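Local coordinates for hypothetical protein PA3499 (PDB 2IG8) that is of unknown function but belongs to the YjgF-like (endoribonuclease L-PSP) family, with a mixed beta sheet backed by helices, and assembles as a trimer, at residues G27-M32 / D129-L134; P39-A44 / P122-E127; L51-Q56 / D92-A97; G76-L81 / E100-Q105; V83-I88 / S111-V116. One frame throughout, in Å; residues are numbered along the deposited sequence.

Contact 1: G27-M32 / D129-L134; sequences GEELVM and DAWARL
Just beyond the ends of strands 29-32 and 129-133, Leu134 N gives Glu28 O a nearly straight bond (2.8 Å, 168° at the hydrogen). One step on, Leu30 N reaches Ala132 O at 2.9 Å, a more bent bond whose donor stands well above the carbonyl plane. Past this point the antiparallel strands part, and water takes over the pairing. Water 1 accepts from Ala132 N and lies 2.6 Å from both Leu30 O and Glu29 OE2, while water 2 accepts from Met32 N and donates to Ala130 O. Between the non-hydrogen-bonded partners Glu29 and Arg133, CG of Glu29 stands anti to the backbone N (chi1 -173°) and the chain then bends, bringing OE1 obliquely to the guanidinium. The resulting salt bridge from Glu29 OE1 to Arg133 NH1 is long at 3.4 Å and its hydrogen bond weak; the firmer partners lie outside, Tyr79 OH for Glu29 OE2 and Asp135 for Arg133 NE. CB of Glu28 covers one face of that guanidinium. On the face carrying Leu30 and Ala132, Met32 CE meets the methyls of Ala130 (3.9 Å from CB) and Ala132, small residues that let the thioether lie close, with helix 53-70 packed on the same face. The strands are therefore joined directly at one end and through water at the other: Ala132 N, Met32 N and Ala130 O find partners in the waters, though water 1 has more acceptors near it than protons to give.

Contact 2: P39-A44 / P122-E127; sequences PATRQA and PELLVE
Arg42 presents the side of its guanidinium, NE and NH2, to the carboxylate of Glu123. The two chains cross obliquely, and their flat ends are turned 44° against each other, so the pairing is bidentate but not coplanar. Arg42 NE gives a bond of 2.9 Å to Glu123 OE2, lying near the guanidinium plane yet meeting that oxygen on its syn side 33° out of the carboxylate plane. Arg42 NH2 reaches the syn lone pair of Glu123 OE1 at 3.1 Å. A second bond from NH2, to OE2, is weak. Two bends bring the charges together: Arg42 leaves the helix extended and turns at chi3 (-61°), and the Glu123 chain is bent at chi2. At the edge of the same guanidinium, Pro122 CD approaches NH2. Next to the ion pair, Thr41 CB lies 3.9 Å from Glu123 CB, and Thr41 OG1 is 3.6 Å from Leu124 CD2, the leucine coming in at about a right angle. A short, branched threonine suits this buried spot, where its hydroxyl has a weak bond to Ala37 O. A long arginine suits the helix flank, since it can span to the loop. The arrangement is a side-on, two-nitrogen arginine-glutamate salt bridge, fastening the short helix 40-46 to the loop that leads into strand 126-133 of the YjgF-like fold.

Contact 3: L51-Q56 / D92-A97; sequences LDAHAQ and DAIGRA
His54 lies against helix 91-101 with its imidazole packed against Arg96 CB and the backbone of Ala97. Its CG is anti to the backbone N (chi1 -180°), which carries the ring out from the start of helix 53-70 and across to the neighbouring helix. Arg96 CB sits over one face of the His54 ring, 4.0 Å from its centroid and 13° off the normal, a CH-pi contact. The rest of the arginine runs extended from CG to NE at about a right angle to the histidine, its guanidinium plane turned 47° from the ring. His54 CD2 touches Ala97 CA at 3.7 Å, and NE2 is hydrogen-bonded to Glu100 OE1, one helical turn beyond Arg96. Deeper in, the helices meet through methyls: Ala53 CB is 3.9 Å from Ala93 CB, and Ile94, whose CB bond points away, swings CD1 back to within 4.1 Å of Ala53 CB. Its chi1 and the bend at chi2 together bring CD1 round. Alanine at 53 and 93 lets the backbones come close, His54 CA standing 4.7 Å from Ala93 CA, and Ala97 is small enough to lie beside the imidazole. At the N-cap of helix 53-70, Asp52 OD1 accepts from Ala55 N at 2.9 Å. The interface is thus held by methyl packing and one ring face, while its polar tie is the histidine-glutamate bond; that carboxylate could stabilise a proton on the imidazole.

Contact 4: G76-L81 / E100-Q105; sequences GNLYKL and EFFAGQ
Leu78 and Leu81 of strand 78-81 point their CD1 methyls at the rim of Phe102, where the chain leaves helix 91-101. Leu81 CD1 is 3.9 Å from Phe102 CE2 and Leu78 CD1 4.0 Å from Phe102 CZ, both near the ring plane, so the leucines meet its edge. Leu81 and the phenylalanine come from opposite directions, whereas Leu78 crosses it at about a right angle. The same Leu78 CD1 also touches the edge of Phe101 through CE2 (4.1 Å). Phe101 in turn sets CD2 over the centre of the Phe102 face, 3.7 Å above it, and Phe102 CE2 lies at the Phe101 edge. Different first torsions allow this: CG is anti to the backbone N in Phe101 (chi1 -174°) but anti to the carbonyl carbon in Phe102. In the next shell, Leu78 rests on Val64 and Leu68, and Phe102 on Pro109. Nonpolar side chains suit the buried positions of Leu78, Leu81 and Phe102. Further along the chain, a type I turn from Phe102 to Gln105 brings the Gln105 amide round; NE2 gives to Thr107 O and to water 3, and the water donates to Leu78 O. This is the packing of a helix's C-terminal end, and the turn after it, against the strand in a beta-alpha-beta unit, here strand 78-85, helix 91-101 and strand 110-115.

Contact 5: V83-I88 / S111-V116; sequences VYVTRI and STLVEV
Glu115 reaches from strand 111-115 across to the chain leaving strand 83-85, ending on Ile88. Glu115 CB lies 3.7 Å from Val85 O and close to Ile88 CB. Glu115 CG, anti to the backbone N (chi1 -174°), passes by the carbonyl oxygens of Val85 and Thr86, 3.4 Å from Thr86 O. Beyond it the chain stays extended, and the anti lone pair of Glu115 OE1 accepts from Ile88 N at 2.8 Å. The other oxygen, OE2, is bonded to Ser117 of the third subunit. A glutamate suits this place because its length spans the gap and its two oxygens serve different chains. Before this the strands run parallel, 18° apart, and bonds alternate from Val83 N to Thr112 O (2.7 Å) as far as Val116 N to Val85 O. On the face of Val83 and Val85, Leu113 puts CD2 against Val85 CG2 and Ile88 CD1, both at 3.9 Å. On the other face, Tyr84 lies beside Val114, pointing the same way, and Tyr84 CD1 touches Val116 CG1 at 3.6 Å. Where the strands end, water 4 donates to Thr86 O and Val116 O. A carboxylate therefore ties down the chain beyond the last backbone bond by taking Ile88 N, and links that end to the neighbouring subunit.

How the contacts relate
The central sheet ties most of the contacts together. Strand 126-133 serves contacts 1 and 2, whose centres lie about 24 Å apart on opposite sides of the chain's centre. Contacts 4 and 5 share strand 78-85, their centres about 18 Å apart. Contact 3, on the helices, is about 12 Å from both contact 2 and contact 5 between centres: Gln56 bonds to Leu125 N and Glu123 O, and Ile94 packs on Val83 and Leu113. It meets contact 4 through His54 and Glu100. Contact 1 touches contact 4 through Glu29 and Tyr79, and contacts 1 and 5 both face the second subunit. Contacts 2 to 5 are nested within the loop that contact 1 closes.

Contact 1: G27-M32 / D129-L134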
# COMPACT_ATOMS: atom_id res chain seq x y z
N GLY B 27 -17.98 5.28 4.21
CA GLY B 27 -18.13 6.14 5.38
C GLY B 27 -17.54 7.51 5.07
O GLY B 27 -17.99 8.19 4.15
N GLU B 28 -16.54 7.91 5.85
CA GLU B 28 -15.82 9.17 5.64
C GLU B 28 -14.56 8.96 4.79
O GLU B 28 -13.92 9.92 4.37
CB GLU B 28 -15.42 9.79 6.98
CG GLU B 28 -16.60 10.27 7.83
CD GLU B 28 -17.36 11.43 7.20
OE1 GLU B 28 -16.77 12.23 6.45
OE2 GLU B 28 -18.57 11.56 7.47
N GLU B 29 -14.20 7.71 4.56
CA GLU B 29 -12.97 7.37 3.84
C GLU B 29 -13.18 7.42 2.33
O GLU B 29 -14.05 6.72 1.81
CB GLU B 29 -12.52 5.96 4.23
CG GLU B 29 -11.16 5.58 3.66
CD GLU B 29 -10.00 6.12 4.49
OE1 GLU B 29 -10.17 6.38 5.70
OE2 GLU B 29 -8.90 6.22 3.91
N LEU B 30 -12.40 8.24 1.62
CA LEU B 30 -12.41 8.22 0.14
C LEU B 30 -11.34 7.28 -0.37
O LEU B 30 -10.16 7.58 -0.35
CB LEU B 30 -12.21 9.60 -0.46
CG LEU B 30 -12.52 9.67 -1.97
CD1 LEU B 30 -13.96 9.29 -2.25
CD2 LEU B 30 -12.19 11.08 -2.49
N VAL B 31 -11.78 6.11 -0.78
CA VAL B 31 -10.90 5.08 -1.30
C VAL B 31 -10.75 5.34 -2.78
O VAL B 31 -11.74 5.46 -3.50
CB VAL B 31 -11.49 3.68 -1.07
CG1 VAL B 31 -10.56 2.60 -1.64
CG2 VAL B 31 -11.81 3.44 0.44
N MET B 32 -9.51 5.42 -3.24
CA MET B 32 -9.22 5.79 -4.60
C MET B 32 -8.30 4.79 -5.25
O MET B 32 -7.38 4.27 -4.61
CB MET B 32 -8.53 7.18 -4.62
CG MET B 32 -9.42 8.35 -4.20
SD MET B 32 -8.58 9.99 -4.08
CE MET B 32 -8.19 9.94 -2.32
N ASP B 129 -1.02 6.35 -5.29
CA ASP B 129 -2.13 5.79 -4.55
C ASP B 129 -2.38 6.69 -3.35
O ASP B 129 -1.53 6.78 -2.45
CB ASP B 129 -1.76 4.36 -4.11
CG ASP B 129 -2.95 3.53 -3.64
OD1 ASP B 129 -4.12 4.02 -3.66
OD2 ASP B 129 -2.72 2.38 -3.20
N ALA B 130 -3.52 7.39 -3.37
CA ALA B 130 -3.82 8.45 -2.39
C ALA B 130 -4.87 7.95 -1.38
O ALA B 130 -5.85 7.28 -1.76
CB ALA B 130 -4.34 9.74 -3.08
N TRP B 131 -4.65 8.27 -0.12
CA TRP B 131 -5.59 7.95 0.95
C TRP B 131 -6.09 9.25 1.55
O TRP B 131 -5.28 10.16 1.85
CB TRP B 131 -4.92 7.10 2.04
CG TRP B 131 -4.23 5.87 1.51
CD1 TRP B 131 -3.03 5.83 0.84
CD2 TRP B 131 -4.68 4.51 1.59
NE1 TRP B 131 -2.73 4.55 0.50
CE2 TRP B 131 -3.71 3.71 0.95
CE3 TRP B 131 -5.81 3.90 2.13
CZ2 TRP B 131 -3.83 2.33 0.84
CZ3 TRP B 131 -5.94 2.49 2.03
CH2 TRP B 131 -4.95 1.73 1.38
N ALA B 132 -7.41 9.35 1.72
CA ALA B 132 -8.06 10.53 2.28
C ALA B 132 -9.30 10.18 3.10
O ALA B 132 -9.91 9.12 2.92
CB ALA B 132 -8.44 11.52 1.15
N ARG B 133 -9.63 11.09 4.03
CA ARG B 133 -10.84 11.08 4.84
C ARG B 133 -11.49 12.46 4.77
O ARG B 133 -10.80 13.46 4.96
CB ARG B 133 -10.48 10.89 6.30
CG ARG B 133 -10.14 9.52 6.69
CD ARG B 133 -9.92 9.49 8.16
NE ARG B 133 -11.17 9.57 8.88
CZ ARG B 133 -11.94 8.51 9.14
NH1 ARG B 133 -11.58 7.30 8.71
NH2 ARG B 133 -13.07 8.66 9.81
N LEU B 134 -12.80 12.51 4.57
CA LEU B 134 -13.51 13.78 4.44
C LEU B 134 -13.67 14.57 5.76
O LEU B 134 -14.05 15.74 5.73
CB LEU B 134 -14.89 13.54 3.83
CG LEU B 134 -14.89 12.90 2.44
CD1 LEU B 134 -16.31 12.71 1.94
CD2 LEU B 134 -14.10 13.72 1.47
O HOH W 1 -8.62 6.47 1.37
O HOH W 2 -7.45 5.08 -1.19

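Contact 2: P39-A44 / P122-E127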
# COMPACT_ATOMS: atom_id res chain seq x y z
N PRO B 39 -4.60 9.94 -20.00
CA PRO B 39 -4.03 10.06 -21.37
C PRO B 39 -3.29 11.33 -21.75
O PRO B 39 -2.79 11.39 -22.87
CB PRO B 39 -5.27 9.88 -22.25
CG PRO B 39 -6.38 10.50 -21.46
CD PRO B 39 -6.06 10.19 -20.00
N ALA B 40 -3.18 12.31 -20.83
CA ALA B 40 -2.46 13.54 -21.10
C ALA B 40 -1.02 13.25 -21.56
O ALA B 40 -0.50 13.92 -22.46
CB ALA B 40 -2.47 14.44 -19.87
N THR B 41 -0.40 12.25 -20.93
CA THR B 41 0.97 11.81 -21.24
C THR B 41 1.08 11.30 -22.67
O THR B 41 2.10 11.51 -23.32
CB THR B 41 1.49 10.73 -20.30
OG1 THR B 41 0.50 9.70 -20.09
CG2 THR B 41 1.91 11.33 -18.94
N ARG B 42 0.06 10.59 -23.15
CA ARG B 42 0.09 10.10 -24.54
C ARG B 42 -0.02 11.23 -25.54
O ARG B 42 0.74 11.30 -26.53
CB ARG B 42 -1.00 9.04 -24.78
CG ARG B 42 -1.00 8.52 -26.21
CD ARG B 42 -1.52 7.10 -26.32
NE ARG B 42 -0.67 6.20 -25.56
CZ ARG B 42 -1.00 4.96 -25.18
NH1 ARG B 42 -2.18 4.43 -25.52
NH2 ARG B 42 -0.13 4.24 -24.47
N GLN B 43 -0.96 12.14 -25.30
CA GLN B 43 -1.08 13.35 -26.13
C GLN B 43 0.25 14.15 -26.16
O GLN B 43 0.75 14.53 -27.24
CB GLN B 43 -2.25 14.20 -25.60
CG GLN B 43 -2.30 15.68 -26.10
CD GLN B 43 -3.31 16.57 -25.28
OE1 GLN B 43 -3.33 16.57 -24.03
NE2 GLN B 43 -4.08 17.34 -26.00
N ALA B 44 0.84 14.36 -24.98
CA ALA B 44 2.07 15.13 -24.84
C ALA B 44 3.24 14.48 -25.60
O ALA B 44 3.93 15.14 -26.37
CB ALA B 44 2.42 15.30 -23.34
N PRO B 122 3.40 3.02 -21.30
CA PRO B 122 4.83 3.22 -21.44
C PRO B 122 5.28 4.67 -21.25
O PRO B 122 6.42 4.90 -20.88
CB PRO B 122 5.12 2.70 -22.85
CG PRO B 122 3.84 2.81 -23.57
CD PRO B 122 2.78 2.58 -22.56
N GLU B 123 4.37 5.63 -21.43
CA GLU B 123 4.73 7.06 -21.27
C GLU B 123 4.80 7.49 -19.80
O GLU B 123 5.31 8.59 -19.50
CB GLU B 123 3.73 7.96 -22.00
CG GLU B 123 3.62 7.69 -23.49
CD GLU B 123 2.57 6.65 -23.87
OE1 GLU B 123 2.11 5.86 -23.02
OE2 GLU B 123 2.19 6.66 -25.06
N LEU B 124 4.28 6.66 -18.89
CA LEU B 124 4.17 7.00 -17.48
C LEU B 124 5.52 6.96 -16.74
O LEU B 124 6.33 6.03 -16.93
CB LEU B 124 3.17 6.09 -16.77
CG LEU B 124 1.72 6.10 -17.28
CD1 LEU B 124 0.85 5.16 -16.40
CD2 LEU B 124 1.15 7.52 -17.35
N LEU B 125 5.73 7.96 -15.89
CA LEU B 125 6.86 8.03 -14.97
C LEU B 125 6.43 7.88 -13.50
O LEU B 125 7.28 7.66 -12.65
CB LEU B 125 7.57 9.39 -15.10
CG LEU B 125 8.29 9.66 -16.42
CD1 LEU B 125 8.76 11.16 -16.50
CD2 LEU B 125 9.43 8.66 -16.56
N VAL B 126 5.13 8.02 -13.22
CA VAL B 126 4.63 8.00 -11.84
C VAL B 126 3.17 7.59 -11.75
O VAL B 126 2.35 7.84 -12.64
CB VAL B 126 4.89 9.38 -11.13
CG1 VAL B 126 4.08 10.52 -11.80
CG2 VAL B 126 4.57 9.32 -9.62
N GLU B 127 2.86 6.89 -10.65
CA GLU B 127 1.50 6.58 -10.27
C GLU B 127 1.41 6.83 -8.76
O GLU B 127 2.35 6.52 -8.02
CB GLU B 127 1.15 5.13 -10.62
CG GLU B 127 -0.22 4.71 -10.14
CD GLU B 127 -0.86 3.60 -10.99
OE1 GLU B 127 -0.27 3.14 -11.99
OE2 GLU B 127 -1.98 3.20 -10.65

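Contact 3: L51-Q56 / D92-A97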
# COMPACT_ATOMS: atom_id res chain seq x y z
N LEU B 51 5.72 14.76 -21.04
CA LEU B 51 5.69 15.34 -19.69
C LEU B 51 6.73 14.69 -18.82
O LEU B 51 6.77 13.44 -18.69
CB LEU B 51 4.34 15.14 -19.04
CG LEU B 51 3.14 15.76 -19.77
CD1 LEU B 51 1.85 15.46 -18.98
CD2 LEU B 51 3.32 17.28 -19.98
N ASP B 52 7.53 15.54 -18.18
CA ASP B 52 8.52 15.05 -17.21
C ASP B 52 7.86 14.65 -15.89
O ASP B 52 6.63 14.79 -15.73
CB ASP B 52 9.67 16.07 -17.02
CG ASP B 52 9.24 17.42 -16.38
OD1 ASP B 52 8.14 17.53 -15.77
OD2 ASP B 52 10.04 18.40 -16.55
N ALA B 53 8.67 14.19 -14.94
CA ALA B 53 8.12 13.60 -13.70
C ALA B 53 7.36 14.62 -12.86
O ALA B 53 6.32 14.30 -12.30
CB ALA B 53 9.24 12.97 -12.87
N HIS B 54 7.89 15.84 -12.77
CA HIS B 54 7.25 16.92 -12.05
C HIS B 54 5.88 17.24 -12.67
O HIS B 54 4.90 17.32 -11.96
CB HIS B 54 8.16 18.13 -12.09
CG HIS B 54 7.64 19.34 -11.39
ND1 HIS B 54 8.37 20.50 -11.31
CD2 HIS B 54 6.53 19.56 -10.65
CE1 HIS B 54 7.70 21.40 -10.61
NE2 HIS B 54 6.56 20.86 -10.23
N ALA B 55 5.85 17.43 -13.99
CA ALA B 55 4.59 17.70 -14.68
C ALA B 55 3.57 16.53 -14.51
O ALA B 55 2.37 16.77 -14.23
CB ALA B 55 4.82 18.06 -16.18
N GLN B 56 4.05 15.30 -14.66
CA GLN B 56 3.19 14.15 -14.48
C GLN B 56 2.64 14.10 -13.05
O GLN B 56 1.46 13.83 -12.85
CB GLN B 56 3.89 12.84 -14.84
CG GLN B 56 4.18 12.65 -16.35
CD GLN B 56 4.51 11.24 -16.75
OE1 GLN B 56 4.06 10.28 -16.13
NE2 GLN B 56 5.30 11.10 -17.85
N ASP B 92 12.99 13.73 -6.42
CA ASP B 92 12.96 15.14 -6.06
C ASP B 92 11.96 15.95 -6.90
O ASP B 92 11.54 17.02 -6.48
CB ASP B 92 14.33 15.76 -6.17
CG ASP B 92 15.28 15.27 -5.08
OD1 ASP B 92 14.78 14.68 -4.07
OD2 ASP B 92 16.50 15.51 -5.24
N ALA B 93 11.64 15.45 -8.08
CA ALA B 93 10.66 16.06 -8.97
C ALA B 93 9.27 15.86 -8.36
O ALA B 93 8.44 16.75 -8.44
CB ALA B 93 10.73 15.47 -10.33
N ILE B 94 9.01 14.67 -7.81
CA ILE B 94 7.78 14.44 -7.07
C ILE B 94 7.73 15.38 -5.84
O ILE B 94 6.68 16.00 -5.55
CB ILE B 94 7.63 12.92 -6.68
CG1 ILE B 94 7.08 12.06 -7.83
CG2 ILE B 94 6.62 12.78 -5.59
CD1 ILE B 94 7.56 12.20 -9.21
N GLY B 95 8.85 15.53 -5.14
CA GLY B 95 8.93 16.53 -4.04
C GLY B 95 8.51 17.94 -4.45
O GLY B 95 7.69 18.59 -3.79
N ARG B 96 9.01 18.40 -5.59
CA ARG B 96 8.68 19.72 -6.10
C ARG B 96 7.20 19.85 -6.39
O ARG B 96 6.62 20.83 -6.01
CB ARG B 96 9.42 19.99 -7.40
CG ARG B 96 10.75 20.59 -7.23
CD ARG B 96 11.33 20.95 -8.58
NE ARG B 96 12.68 21.53 -8.47
CZ ARG B 96 13.78 20.84 -8.16
NH1 ARG B 96 13.75 19.51 -7.89
NH2 ARG B 96 14.92 21.50 -8.13
N ALA B 97 6.62 18.82 -7.01
CA ALA B 97 5.18 18.76 -7.29
C ALA B 97 4.35 18.89 -6.00
O ALA B 97 3.41 19.68 -5.92
CB ALA B 97 4.83 17.48 -8.02

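Contact 4: G76-L81 / E100-Q105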
# COMPACT_ATOMS: atom_id res chain seq x y z
N GLY B 76 -6.74 18.97 1.83
CA GLY B 76 -6.49 18.77 3.26
C GLY B 76 -6.95 17.43 3.81
O GLY B 76 -6.52 17.04 4.91
N ASN B 77 -7.83 16.75 3.08
CA ASN B 77 -8.34 15.42 3.45
C ASN B 77 -7.32 14.29 3.26
O ASN B 77 -7.48 13.22 3.82
CB ASN B 77 -9.58 15.08 2.62
CG ASN B 77 -10.77 15.97 2.92
OD1 ASN B 77 -10.91 16.56 4.00
ND2 ASN B 77 -11.67 16.04 1.96
N LEU B 78 -6.30 14.53 2.43
CA LEU B 78 -5.27 13.54 2.12
C LEU B 78 -4.38 13.32 3.34
O LEU B 78 -3.91 14.30 3.94
CB LEU B 78 -4.42 14.01 0.94
CG LEU B 78 -5.14 14.06 -0.41
CD1 LEU B 78 -4.41 14.92 -1.42
CD2 LEU B 78 -5.32 12.63 -0.93
N TYR B 79 -4.17 12.06 3.73
CA TYR B 79 -3.27 11.74 4.84
C TYR B 79 -2.13 10.79 4.45
O TYR B 79 -1.19 10.63 5.20
CB TYR B 79 -4.05 11.19 6.04
CG TYR B 79 -4.77 9.88 5.82
CD1 TYR B 79 -4.10 8.67 5.96
CD2 TYR B 79 -6.11 9.85 5.46
CE1 TYR B 79 -4.76 7.46 5.76
CE2 TYR B 79 -6.77 8.64 5.23
CZ TYR B 79 -6.09 7.46 5.39
OH TYR B 79 -6.73 6.25 5.21
N LYS B 80 -2.18 10.18 3.26
CA LYS B 80 -1.06 9.34 2.81
C LYS B 80 -1.02 9.33 1.29
O LYS B 80 -2.06 9.31 0.64
CB LYS B 80 -1.16 7.91 3.36
CG LYS B 80 -0.01 6.98 2.91
CD LYS B 80 -0.05 5.55 3.49
CE LYS B 80 0.80 5.39 4.73
NZ LYS B 80 0.86 3.97 5.26
N LEU B 81 0.20 9.37 0.75
CA LEU B 81 0.43 9.25 -0.69
C LEU B 81 1.52 8.21 -0.91
O LEU B 81 2.68 8.42 -0.50
CB LEU B 81 0.88 10.58 -1.27
CG LEU B 81 -0.04 11.78 -1.12
CD1 LEU B 81 0.66 13.09 -1.56
CD2 LEU B 81 -1.29 11.58 -1.91
N GLU B 100 4.38 22.39 -4.50
CA GLU B 100 3.49 23.30 -5.21
C GLU B 100 2.02 23.00 -4.95
O GLU B 100 1.25 23.91 -4.69
CB GLU B 100 3.83 23.31 -6.71
CG GLU B 100 5.20 23.86 -6.95
CD GLU B 100 5.72 23.72 -8.39
OE1 GLU B 100 5.08 23.02 -9.22
OE2 GLU B 100 6.80 24.30 -8.65
N PHE B 101 1.66 21.72 -4.99
CA PHE B 101 0.28 21.27 -4.78
C PHE B 101 -0.21 21.59 -3.37
O PHE B 101 -1.37 21.97 -3.18
CB PHE B 101 0.20 19.77 -5.05
CG PHE B 101 -1.20 19.19 -5.01
CD1 PHE B 101 -2.09 19.43 -6.03
CD2 PHE B 101 -1.59 18.37 -3.98
CE1 PHE B 101 -3.36 18.88 -6.01
CE2 PHE B 101 -2.86 17.78 -3.96
CZ PHE B 101 -3.74 18.06 -4.99
N PHE B 102 0.67 21.43 -2.40
CA PHE B 102 0.37 21.74 -1.02
C PHE B 102 0.88 23.12 -0.60
O PHE B 102 1.19 23.32 0.58
CB PHE B 102 0.96 20.63 -0.13
CG PHE B 102 0.31 19.29 -0.31
CD1 PHE B 102 -0.99 19.09 0.13
CD2 PHE B 102 0.98 18.23 -0.91
CE1 PHE B 102 -1.63 17.85 -0.02
CE2 PHE B 102 0.34 16.96 -1.08
CZ PHE B 102 -0.95 16.79 -0.62
N ALA B 103 0.94 24.07 -1.52
CA ALA B 103 1.41 25.43 -1.19
C ALA B 103 0.60 26.10 -0.07
O ALA B 103 1.11 27.00 0.59
CB ALA B 103 1.42 26.31 -2.43
N GLY B 104 -0.66 25.69 0.09
CA GLY B 104 -1.55 26.26 1.09
C GLY B 104 -1.48 25.67 2.48
O GLY B 104 -2.23 26.09 3.34
N GLN B 105 -0.60 24.69 2.73
CA GLN B 105 -0.56 24.08 4.06
C GLN B 105 0.85 23.68 4.40
O GLN B 105 1.66 23.45 3.52
CB GLN B 105 -1.52 22.87 4.17
CG GLN B 105 -1.13 21.69 3.35
CD GLN B 105 -2.27 20.67 3.21
OE1 GLN B 105 -3.34 21.01 2.69
NE2 GLN B 105 -2.04 19.42 3.64
O HOH W 3 -3.54 17.01 2.99

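Contact 5: V83-I88 / S111-V116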
# COMPACT_ATOMS: atom_id res chain seq x y z
N VAL B 83 3.79 6.49 -3.64
CA VAL B 83 4.23 6.98 -4.94
C VAL B 83 5.11 5.92 -5.57
O VAL B 83 6.05 5.42 -4.94
CB VAL B 83 5.01 8.29 -4.80
CG1 VAL B 83 5.44 8.81 -6.20
CG2 VAL B 83 4.16 9.31 -4.01
N TYR B 84 4.76 5.55 -6.79
CA TYR B 84 5.51 4.57 -7.55
C TYR B 84 6.07 5.28 -8.75
O TYR B 84 5.31 5.78 -9.58
CB TYR B 84 4.59 3.44 -8.02
CG TYR B 84 3.81 2.84 -6.91
CD1 TYR B 84 4.42 1.94 -6.05
CD2 TYR B 84 2.47 3.19 -6.68
CE1 TYR B 84 3.72 1.40 -4.98
CE2 TYR B 84 1.77 2.64 -5.60
CZ TYR B 84 2.40 1.75 -4.77
OH TYR B 84 1.73 1.15 -3.70
N VAL B 85 7.40 5.30 -8.86
CA VAL B 85 8.11 5.94 -9.95
C VAL B 85 8.85 4.91 -10.77
O VAL B 85 9.26 3.86 -10.28
CB VAL B 85 9.11 7.05 -9.44
CG1 VAL B 85 8.37 8.14 -8.69
CG2 VAL B 85 10.28 6.43 -8.58
N THR B 86 9.03 5.18 -12.06
CA THR B 86 9.83 4.30 -12.88
C THR B 86 11.33 4.59 -12.78
O THR B 86 12.14 3.74 -13.15
CB THR B 86 9.41 4.36 -14.37
OG1 THR B 86 9.49 5.72 -14.82
CG2 THR B 86 7.99 3.81 -14.53
N ARG B 87 11.68 5.78 -12.30
CA ARG B 87 13.07 6.22 -12.16
C ARG B 87 13.23 6.85 -10.79
O ARG B 87 12.70 7.95 -10.52
CB ARG B 87 13.46 7.24 -13.25
CG ARG B 87 13.14 6.77 -14.65
CD ARG B 87 13.61 7.77 -15.73
NE ARG B 87 12.97 9.05 -15.55
CZ ARG B 87 12.99 10.05 -16.43
NH1 ARG B 87 13.60 9.93 -17.59
NH2 ARG B 87 12.39 11.18 -16.13
N ILE B 88 14.00 6.21 -9.92
CA ILE B 88 14.19 6.72 -8.57
C ILE B 88 14.81 8.12 -8.55
O ILE B 88 14.54 8.89 -7.62
CB ILE B 88 15.01 5.78 -7.66
CG1 ILE B 88 14.76 6.08 -6.18
CG2 ILE B 88 16.50 5.76 -8.04
CD1 ILE B 88 13.39 5.69 -5.68
N SER B 111 4.07 9.44 3.40
CA SER B 111 4.42 8.95 2.06
C SER B 111 5.40 7.81 2.06
O SER B 111 6.25 7.71 2.95
CB SER B 111 5.02 10.07 1.24
OG SER B 111 5.25 9.64 -0.11
N THR B 112 5.26 6.94 1.08
CA THR B 112 6.29 5.98 0.72
C THR B 112 6.49 6.12 -0.78
O THR B 112 5.52 6.18 -1.53
CB THR B 112 5.86 4.55 1.05
OG1 THR B 112 5.61 4.47 2.46
CG2 THR B 112 6.97 3.53 0.66
N LEU B 113 7.74 6.18 -1.21
CA LEU B 113 8.08 6.37 -2.64
C LEU B 113 9.10 5.30 -3.00
O LEU B 113 10.15 5.22 -2.35
CB LEU B 113 8.68 7.77 -2.84
CG LEU B 113 8.87 8.27 -4.29
CD1 LEU B 113 8.93 9.79 -4.36
CD2 LEU B 113 10.16 7.65 -4.84
N VAL B 114 8.77 4.47 -3.99
CA VAL B 114 9.65 3.40 -4.41
C VAL B 114 9.70 3.35 -5.94
O VAL B 114 8.80 3.85 -6.63
CB VAL B 114 9.24 1.99 -3.86
CG1 VAL B 114 9.28 1.98 -2.28
CG2 VAL B 114 7.88 1.53 -4.40
N GLU B 115 10.78 2.80 -6.47
CA GLU B 115 10.86 2.63 -7.92
C GLU B 115 10.33 1.25 -8.32
O GLU B 115 10.84 0.23 -7.88
CB GLU B 115 12.29 2.78 -8.40
CG GLU B 115 12.44 2.76 -9.90
CD GLU B 115 13.87 2.53 -10.32
OE1 GLU B 115 14.66 3.49 -10.30
OE2 GLU B 115 14.18 1.39 -10.69
N VAL B 116 9.32 1.25 -9.16
CA VAL B 116 8.78 0.02 -9.72
C VAL B 116 9.44 -0.22 -11.08
O VAL B 116 10.10 0.66 -11.67
CB VAL B 116 7.23 0.10 -9.83
CG1 VAL B 116 6.57 0.16 -8.40
CG2 VAL B 116 6.79 1.24 -10.70
O HOH W 4 11.39 1.31 -13.79